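Local coordinates for protein pectinesterase (Sitophilus oryzae, PDB 4PMH) that probably takes part in plant cell wall digestion by hydrolysing the methyl esters of pectin to release methanol, at residues F241-D246 / D250-F255; L312-S317 / G327-A332; T219-D224 / A234-C239. One frame throughout, in Å; residues are numbered along the deposited sequence.

How the contacts relate
All three contacts are buried, joining walls of one right-handed parallel beta-helix through its interior without a hydrogen bond between their paired segments. Contact 1 spans the interior between strands 240-243 and 252-257, with an aromatic pair and a row of small aliphatic groups. In contact 2 a single indole reaches two aliphatic side chains. Contact 3 turns a corner between strands 220-223 and 233-237, and backbone atoms do much of its touching. Strand 240-243 of contact 1 is the sheet neighbour of strand 220-223 in contact 3. Phe-255 of contact 1 packs on Leu-312 of contact 2, whereas contacts 2 and 3 do not touch.

Contact 1. Residues F241-D246 / D250-F255; sequences FYVKAD and DTAVVF
Phe-241 and Phe-255 form the one aromatic pair of this contact, a T-shaped stack in which the edge of Phe-255 is directed at the face of Phe-241. Their centroids lie 5.1 Å apart and the ring planes meet at 62°. The touching corner of Phe-255 is its CZ and CE1 side: CZ comes within 3.8 Å of CE2 of Phe-241, set toward the rim of that ring and not over its centre. Phe-241 carries CG anti to its carbonyl carbon (chi1 -58°), which leans the ring back beside its own backbone N and presents a broad face to its partner. Were an alanine here, the Phe-255 edge would lose the face it rests on, which would probably open a gap in the core and let that ring turn more easily.

The remaining contacts are aliphatic. The two methyls of Val-243 divide the opposing strand between them. CG1 presses on CB of Ala-252 at 3.4 Å, tighter than usual for two carbons, while CG2 meets CG2 of Val-254 at 3.9 Å. The other methyl of Val-254, CG1, lies over a face of the Phe-255 ring beside it, joining the aliphatic row to the aromatic pair.

The two strand segments run nearly antiparallel, at 166°, with their axes 8.3 Å apart, and it is side chains that meet between these two walls of the beta-helix. Strand 240-243 is bonded through its backbone to strand 220-223 on one side and strand 273-276 on the other. Phe-236 adds a further edge-to-face partner for Phe-241. Trp-280 of helix 278-283 touches both Val-243 and Ala-252, closing the end of the contact away from the phenylalanines.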
loop_
_atom_site.group_PDB
_atom_site.type_symbol
_atom_site.label_atom_id
_atom_site.label_comp_id
_atom_site.label_asym_id
_atom_site.label_seq_id
_atom_site.Cartn_x
_atom_site.Cartn_y
_atom_site.Cartn_z
ATOM N N PHE A 241 3.682 4.603 9.845
ATOM C CA PHE A 241 3.766 5.307 8.572
ATOM C C PHE A 241 4.693 6.505 8.769
ATOM O O PHE A 241 4.426 7.367 9.634
ATOM C CB PHE A 241 2.379 5.797 8.126
ATOM C CG PHE A 241 1.355 4.702 7.983
ATOM C CD1 PHE A 241 0.616 4.283 9.080
ATOM C CD2 PHE A 241 1.132 4.087 6.755
ATOM C CE1 PHE A 241 -0.324 3.261 8.955
ATOM C CE2 PHE A 241 0.213 3.061 6.625
ATOM C CZ PHE A 241 -0.520 2.641 7.735
ATOM N N TYR A 242 5.771 6.571 7.985
ATOM C CA TYR A 242 6.837 7.535 8.225
ATOM C C TYR A 242 7.021 8.434 7.010
ATOM O O TYR A 242 7.372 7.961 5.930
ATOM C CB TYR A 242 8.142 6.795 8.540
ATOM C CG TYR A 242 9.225 7.675 9.100
ATOM C CD1 TYR A 242 9.999 8.452 8.261
ATOM C CD2 TYR A 242 9.462 7.739 10.478
ATOM C CE1 TYR A 242 10.977 9.279 8.765
ATOM C CE2 TYR A 242 10.447 8.571 11.000
ATOM C CZ TYR A 242 11.196 9.341 10.132
ATOM O OH TYR A 242 12.199 10.164 10.598
ATOM N N VAL A 243 6.781 9.718 7.199
ATOM C CA VAL A 243 6.884 10.698 6.136
ATOM C C VAL A 243 8.320 11.182 6.077
ATOM O O VAL A 243 8.791 11.839 6.991
ATOM C CB VAL A 243 5.978 11.898 6.371
ATOM C CG1 VAL A 243 6.021 12.840 5.176
ATOM C CG2 VAL A 243 4.553 11.428 6.615
ATOM N N LYS A 244 8.996 10.848 4.994
ATOM C CA LYS A 244 10.395 11.171 4.832
ATOM C C LYS A 244 10.555 12.591 4.349
ATOM O O LYS A 244 9.700 13.127 3.657
ATOM C CB LYS A 244 11.045 10.228 3.822
ATOM C CG LYS A 244 11.351 8.840 4.369
ATOM C CD LYS A 244 12.397 8.110 3.533
ATOM C CE LYS A 244 13.799 8.679 3.705
ATOM N NZ LYS A 244 14.519 8.224 4.929
ATOM N N ALA A 245 11.685 13.187 4.710
ATOM C CA ALA A 245 12.003 14.557 4.323
ATOM C C ALA A 245 13.227 14.633 3.395
ATOM O O ALA A 245 13.579 15.721 2.917
ATOM C CB ALA A 245 12.229 15.393 5.579
ATOM N N ASP A 246 13.840 13.486 3.102
ATOM C CA ASP A 246 15.132 13.440 2.394
ATOM C C ASP A 246 15.028 13.649 0.894
ATOM O O ASP A 246 16.025 13.958 0.239
ATOM C CB ASP A 246 15.833 12.101 2.623
ATOM C CG ASP A 246 15.239 10.992 1.782
ATOM O OD1 ASP A 246 14.001 10.991 1.610
ATOM O OD2 ASP A 246 15.998 10.141 1.273
ATOM N N ASP A 250 8.578 20.165 1.273
ATOM C CA ASP A 250 7.608 21.218 1.072
ATOM C C ASP A 250 6.209 20.738 1.458
ATOM O O ASP A 250 5.602 21.356 2.320
ATOM C CB ASP A 250 7.660 21.794 -0.363
ATOM C CG ASP A 250 7.131 20.827 -1.427
ATOM O OD1 ASP A 250 7.261 19.599 -1.221
ATOM O OD2 ASP A 250 6.585 21.298 -2.463
ATOM N N THR A 251 5.716 19.633 0.882
ATOM C CA THR A 251 4.267 19.317 0.977
ATOM C C THR A 251 3.780 17.857 0.810
ATOM O O THR A 251 3.174 17.516 -0.197
ATOM C CB THR A 251 3.498 20.160 -0.050
ATOM O OG1 THR A 251 2.093 19.896 0.075
ATOM C CG2 THR A 251 3.973 19.848 -1.472
ATOM N N ALA A 252 3.978 17.028 1.822
ATOM C CA ALA A 252 3.759 15.576 1.741
ATOM C C ALA A 252 2.291 15.140 1.910
ATOM O O ALA A 252 1.480 15.896 2.427
ATOM C CB ALA A 252 4.602 14.906 2.810
ATOM N N VAL A 253 1.972 13.924 1.461
ATOM C CA VAL A 253 0.634 13.331 1.640
ATOM C C VAL A 253 0.760 11.819 1.833
ATOM O O VAL A 253 1.397 11.158 1.038
ATOM C CB VAL A 253 -0.294 13.554 0.437
ATOM C CG1 VAL A 253 -1.741 13.351 0.862
ATOM C CG2 VAL A 253 -0.108 14.931 -0.181
ATOM N N VAL A 254 0.133 11.261 2.859
ATOM C CA VAL A 254 0.328 9.832 3.148
ATOM C C VAL A 254 -0.544 8.941 2.256
ATOM O O VAL A 254 -0.014 8.207 1.386
ATOM C CB VAL A 254 0.066 9.532 4.626
ATOM C CG1 VAL A 254 0.215 8.045 4.925
ATOM C CG2 VAL A 254 1.000 10.358 5.497
ATOM N N PHE A 255 -1.864 9.000 2.465
ATOM C CA PHE A 255 -2.821 8.117 1.815
ATOM C C PHE A 255 -3.458 8.736 0.578
ATOM O O PHE A 255 -3.831 9.906 0.585
ATOM C CB PHE A 255 -3.928 7.718 2.794
ATOM C CG PHE A 255 -3.424 6.999 4.015
ATOM C CD1 PHE A 255 -3.155 5.653 3.980
ATOM C CD2 PHE A 255 -3.191 7.687 5.194
ATOM C CE1 PHE A 255 -2.673 4.989 5.103
ATOM C CE2 PHE A 255 -2.718 7.041 6.326
ATOM C CZ PHE A 255 -2.455 5.694 6.279
#

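Contact 2. Residues L312-S317 / G327-A332; sequences LIIKES and GPWTTA
Leu-312 and Ile-314 both meet the six-membered end of the Trp-329 indole. Methyl CD2 of Leu-312 sits against two neighbouring ring carbons, 3.6 Å from CZ3 and 3.7 Å from CH2 of Trp-329, approaching the ring at a slant. Ile-314 adds its far methyl, CD1, 4.0 Å from CH2 of Trp-329, so that CH2 is shared by both aliphatic side chains. The backbones stay well apart: even the nearest CA atoms, those of Leu-312 and Trp-329, are separated by 10.9 Å, and the gap is bridged by the indole from one side and the leucine branch from the other.

In Leu-312, CG is anti to the backbone N (chi1 171°), which extends the branch inward toward the tryptophan. In Trp-329 itself, neighbouring groups bear on the ring: CG of Pro-328 lies over one face, 4.0 Å above its plane, and the rings of Tyr-338 and Phe-356 meet it at about 35°. Leu-288 of strand 286-290 also touches the indole.

Beyond this shell, polar groups fix the end of strand 311-315. After Lys-315 the chain bends at Glu-316, whose backbone adopts a left-handed conformation, and Ser-317 OG returns a hydrogen bond of 3.1 Å to Lys-315 O, the donor standing above the carbonyl plane. Asn-361 holds the same bend, with its ND2 bonded to Ile-314 O and its OD1 to Ser-317 N. The Lys-315 amine is directed to the other side of the strand, where it bonds Phe-21 O.

Inward rows of aliphatic and aromatic side chains of this kind fill the right-handed parallel beta-helix of the pectinesterase family. Here the packing comes near the probable substrate site, the Trp-329 side chain being about 7 Å from that of Arg-290, which probably binds substrate.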
loop_
_atom_site.group_PDB
_atom_site.type_symbol
_atom_site.label_atom_id
_atom_site.label_comp_id
_atom_site.label_asym_id
_atom_site.label_seq_id
_atom_site.Cartn_x
_atom_site.Cartn_y
_atom_site.Cartn_z
ATOM N N LEU A 312 -11.186 6.152 3.830
ATOM C CA LEU A 312 -10.134 6.000 4.825
ATOM C C LEU A 312 -10.620 6.378 6.221
ATOM O O LEU A 312 -11.111 7.462 6.424
ATOM C CB LEU A 312 -8.947 6.905 4.499
ATOM C CG LEU A 312 -7.858 7.032 5.554
ATOM C CD1 LEU A 312 -7.156 5.711 5.856
ATOM C CD2 LEU A 312 -6.838 8.046 5.073
ATOM N N ILE A 313 -10.442 5.478 7.169
ATOM C CA ILE A 313 -10.653 5.769 8.576
ATOM C C ILE A 313 -9.361 5.544 9.365
ATOM O O ILE A 313 -8.745 4.481 9.274
ATOM C CB ILE A 313 -11.788 4.910 9.120
ATOM C CG1 ILE A 313 -13.097 5.423 8.509
ATOM C CG2 ILE A 313 -11.824 4.960 10.659
ATOM C CD1 ILE A 313 -14.278 4.553 8.833
ATOM N N ILE A 314 -8.942 6.567 10.112
ATOM C CA ILE A 314 -7.831 6.441 11.059
ATOM C C ILE A 314 -8.421 6.452 12.453
ATOM O O ILE A 314 -8.994 7.452 12.879
ATOM C CB ILE A 314 -6.811 7.559 10.896
ATOM C CG1 ILE A 314 -6.212 7.511 9.492
ATOM C CG2 ILE A 314 -5.703 7.425 11.936
ATOM C CD1 ILE A 314 -5.478 8.765 9.088
ATOM N N LYS A 315 -8.316 5.316 13.135
ATOM C CA LYS A 315 -8.963 5.091 14.432
ATOM C C LYS A 315 -7.959 4.689 15.517
ATOM O O LYS A 315 -7.128 3.811 15.289
ATOM C CB LYS A 315 -9.964 3.949 14.283
ATOM C CG LYS A 315 -10.679 3.536 15.560
ATOM C CD LYS A 315 -11.909 2.718 15.195
ATOM C CE LYS A 315 -12.663 2.219 16.422
ATOM N NZ LYS A 315 -13.807 1.366 16.009
ATOM N N GLU A 316 -8.056 5.313 16.699
ATOM C CA GLU A 316 -7.238 4.934 17.862
ATOM C C GLU A 316 -5.759 4.801 17.527
ATOM O O GLU A 316 -5.074 3.875 17.936
ATOM C CB GLU A 316 -7.857 3.702 18.543
ATOM C CG GLU A 316 -9.246 4.084 19.035
ATOM C CD GLU A 316 -10.023 2.992 19.716
ATOM O OE1 GLU A 316 -9.483 1.888 19.851
ATOM O OE2 GLU A 316 -11.174 3.267 20.130
ATOM N N SER A 317 -5.285 5.767 16.753
ATOM C CA SER A 317 -3.911 5.811 16.330
ATOM C C SER A 317 -3.218 7.062 16.887
ATOM O O SER A 317 -3.868 8.029 17.307
ATOM C CB SER A 317 -3.836 5.779 14.812
ATOM O OG SER A 317 -4.225 4.508 14.325
ATOM N N GLY A 327 -6.423 21.190 8.935
ATOM C CA GLY A 327 -6.832 20.711 7.612
ATOM C C GLY A 327 -5.895 19.648 7.041
ATOM O O GLY A 327 -5.115 19.912 6.107
ATOM N N PRO A 328 -5.971 18.427 7.600
ATOM C CA PRO A 328 -5.099 17.312 7.254
ATOM C C PRO A 328 -5.424 16.610 5.917
ATOM O O PRO A 328 -4.682 15.708 5.509
ATOM C CB PRO A 328 -5.282 16.345 8.430
ATOM C CG PRO A 328 -6.609 16.679 9.008
ATOM C CD PRO A 328 -7.004 18.055 8.577
ATOM N N TRP A 329 -6.509 17.012 5.253
ATOM C CA TRP A 329 -6.955 16.383 4.018
ATOM C C TRP A 329 -6.893 17.397 2.886
ATOM O O TRP A 329 -7.504 18.455 2.982
ATOM C CB TRP A 329 -8.387 15.943 4.175
ATOM C CG TRP A 329 -8.657 15.085 5.358
ATOM C CD1 TRP A 329 -9.477 15.394 6.400
ATOM C CD2 TRP A 329 -8.135 13.781 5.627
ATOM N NE1 TRP A 329 -9.493 14.370 7.318
ATOM C CE2 TRP A 329 -8.698 13.355 6.859
ATOM C CE3 TRP A 329 -7.281 12.907 4.939
ATOM C CZ2 TRP A 329 -8.413 12.110 7.425
ATOM C CZ3 TRP A 329 -6.989 11.660 5.509
ATOM C CH2 TRP A 329 -7.569 11.271 6.734
ATOM N N THR A 330 -6.181 17.085 1.809
ATOM C CA THR A 330 -5.974 18.076 0.745
ATOM C C THR A 330 -6.661 17.722 -0.601
ATOM O O THR A 330 -7.405 16.742 -0.705
ATOM C CB THR A 330 -4.469 18.388 0.561
ATOM O OG1 THR A 330 -4.323 19.535 -0.282
ATOM C CG2 THR A 330 -3.733 17.222 -0.059
ATOM N N THR A 331 -6.422 18.558 -1.615
ATOM C CA THR A 331 -7.111 18.449 -2.877
ATOM C C THR A 331 -6.884 17.102 -3.551
ATOM O O THR A 331 -5.760 16.586 -3.539
ATOM C CB THR A 331 -6.636 19.579 -3.815
ATOM O OG1 THR A 331 -6.859 20.825 -3.167
ATOM C CG2 THR A 331 -7.396 19.567 -5.115
ATOM N N ALA A 332 -7.939 16.532 -4.127
ATOM C CA ALA A 332 -7.803 15.277 -4.887
ATOM C C ALA A 332 -6.905 15.445 -6.118
ATOM O O ALA A 332 -6.719 16.565 -6.628
ATOM C CB ALA A 332 -9.165 14.739 -5.314
#

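Contact 3. Residues T219-D224 / A234-C239; sequences TYIEGD and AIFESC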
loop_
_atom_site.group_PDB
_atom_site.type_symbol
_atom_site.label_atom_id
_atom_site.label_comp_id
_atom_site.label_asym_id
_atom_site.label_seq_id
_atom_site.Cartn_x
_atom_site.Cartn_y
_atom_site.Cartn_z
ATOM N N THR A 219 3.946 -3.456 10.667
ATOM C CA THR A 219 4.654 -3.139 9.453
ATOM C C THR A 219 4.953 -1.633 9.372
ATOM O O THR A 219 4.133 -0.780 9.775
ATOM C CB THR A 219 3.854 -3.695 8.253
ATOM O OG1 THR A 219 3.971 -5.127 8.252
ATOM C CG2 THR A 219 4.350 -3.139 6.908
ATOM N N TYR A 220 6.151 -1.346 8.861
ATOM C CA TYR A 220 6.721 -0.016 8.730
ATOM C C TYR A 220 6.687 0.400 7.252
ATOM O O TYR A 220 7.197 -0.315 6.379
ATOM C CB TYR A 220 8.189 -0.023 9.214
ATOM C CG TYR A 220 8.921 1.287 8.999
ATOM C CD1 TYR A 220 8.821 2.328 9.931
ATOM C CD2 TYR A 220 9.697 1.502 7.856
ATOM C CE1 TYR A 220 9.492 3.527 9.740
ATOM C CE2 TYR A 220 10.363 2.713 7.653
ATOM C CZ TYR A 220 10.261 3.716 8.592
ATOM O OH TYR A 220 10.895 4.920 8.385
ATOM N N ILE A 221 6.107 1.559 6.983
ATOM C CA ILE A 221 5.900 2.020 5.640
ATOM C C ILE A 221 6.339 3.483 5.542
ATOM O O ILE A 221 5.859 4.323 6.315
ATOM C CB ILE A 221 4.400 1.904 5.226
ATOM C CG1 ILE A 221 3.861 0.500 5.507
ATOM C CG2 ILE A 221 4.211 2.271 3.757
ATOM C CD1 ILE A 221 2.363 0.394 5.444
ATOM N N GLU A 222 7.232 3.789 4.597
ATOM C CA GLU A 222 7.695 5.158 4.431
ATOM C C GLU A 222 7.592 5.664 3.013
ATOM O O GLU A 222 7.630 4.902 2.062
ATOM C CB GLU A 222 9.139 5.365 4.960
ATOM C CG GLU A 222 10.228 4.524 4.331
ATOM C CD GLU A 222 11.646 4.821 4.870
ATOM O OE1 GLU A 222 12.565 4.846 4.027
ATOM O OE2 GLU A 222 11.854 5.012 6.100
ATOM N N GLY A 223 7.502 6.979 2.910
ATOM C CA GLY A 223 7.386 7.665 1.644
ATOM C C GLY A 223 7.174 9.139 1.895
ATOM O O GLY A 223 7.362 9.624 3.008
ATOM N N ASP A 224 6.777 9.851 0.860
ATOM C CA ASP A 224 6.463 11.249 0.999
ATOM C C ASP A 224 5.181 11.660 0.298
ATOM O O ASP A 224 4.479 12.484 0.836
ATOM C CB ASP A 224 7.635 12.143 0.580
ATOM C CG ASP A 224 8.206 11.808 -0.797
ATOM O OD1 ASP A 224 7.504 11.249 -1.680
ATOM O OD2 ASP A 224 9.404 12.138 -0.995
ATOM N N ALA A 234 -8.087 -2.462 2.797
ATOM C CA ALA A 234 -6.789 -2.716 3.436
ATOM C C ALA A 234 -6.797 -2.259 4.881
ATOM O O ALA A 234 -7.118 -1.110 5.169
ATOM C CB ALA A 234 -5.669 -2.028 2.669
ATOM N N ILE A 235 -6.468 -3.190 5.777
ATOM C CA ILE A 235 -6.409 -2.955 7.210
ATOM C C ILE A 235 -4.949 -2.843 7.629
ATOM O O ILE A 235 -4.125 -3.688 7.253
ATOM C CB ILE A 235 -7.065 -4.123 7.968
ATOM C CG1 ILE A 235 -8.546 -4.181 7.613
ATOM C CG2 ILE A 235 -6.840 -4.016 9.465
ATOM C CD1 ILE A 235 -9.182 -5.532 7.877
ATOM N N PHE A 236 -4.629 -1.802 8.391
ATOM C CA PHE A 236 -3.278 -1.569 8.892
ATOM C C PHE A 236 -3.371 -1.510 10.398
ATOM O O PHE A 236 -3.877 -0.532 10.940
ATOM C CB PHE A 236 -2.736 -0.243 8.377
ATOM C CG PHE A 236 -2.596 -0.183 6.894
ATOM C CD1 PHE A 236 -1.405 -0.567 6.275
ATOM C CD2 PHE A 236 -3.650 0.253 6.100
ATOM C CE1 PHE A 236 -1.278 -0.507 4.900
ATOM C CE2 PHE A 236 -3.522 0.307 4.720
ATOM C CZ PHE A 236 -2.333 -0.068 4.122
ATOM N N GLU A 237 -2.929 -2.569 11.072
ATOM C CA GLU A 237 -3.029 -2.649 12.532
ATOM C C GLU A 237 -1.621 -2.701 13.126
ATOM O O GLU A 237 -0.799 -3.542 12.713
ATOM C CB GLU A 237 -3.857 -3.881 12.957
ATOM C CG GLU A 237 -3.923 -4.067 14.452
ATOM C CD GLU A 237 -4.803 -5.225 14.905
ATOM O OE1 GLU A 237 -5.227 -6.062 14.078
ATOM O OE2 GLU A 237 -5.069 -5.298 16.129
ATOM N N SER A 238 -1.348 -1.808 14.081
ATOM C CA SER A 238 -0.033 -1.713 14.730
ATOM C C SER A 238 1.077 -1.463 13.716
ATOM O O SER A 238 2.121 -2.075 13.760
ATOM C CB SER A 238 0.277 -2.931 15.591
ATOM O OG SER A 238 -0.794 -3.131 16.513
ATOM N N CYS A 239 0.822 -0.543 12.812
ATOM C CA CYS A 239 1.767 -0.214 11.759
ATOM C C CYS A 239 2.337 1.160 12.027
ATOM O O CYS A 239 1.811 1.889 12.853
ATOM C CB CYS A 239 1.062 -0.236 10.402
ATOM S SG CYS A 239 0.712 -1.885 9.761
#
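Thr-219 and Cys-239 make the close part of this contact, where the chain ends of the two segments draw together to 4.7 Å between CA atoms. The carbonyl oxygen of Thr-219 lies 3.1 Å from CA and 3.2 Å from CB of Cys-239, a backbone-to-carbon contact. The thiol sulfur sits beside the threonine, with SG 3.9 Å from CB of Thr-219. The threonine hydroxyl is used elsewhere, on Thr-217 O and Ala-193 N.

Further in, the packing is lighter. Methyl CD1 of Ile-221 reaches CE1 of Phe-236 at 3.8 Å, the two side chains crossing nearly at right angles. Ile-221 holds CG1 anti to its carbonyl carbon (chi1 -51°) and extends it onward, which brings this terminal methyl to the ring.

On the opposite, more exposed side of strand 220-223, Tyr-220 points away from the other segment and its OH is bonded to OE2 of Glu-222, in the ring plane. Ser-238, also partly exposed, adopts a left-handed backbone conformation where the chain bends out of strand 233-237.

That bend places the contact at a corner of the beta-helix: the chain passes from strand 233-237 into strand 240-243, which bonds to strand 220-223, while strand 213-217 flanks strand 233-237 and its Tyr-216 stacks on Phe-236.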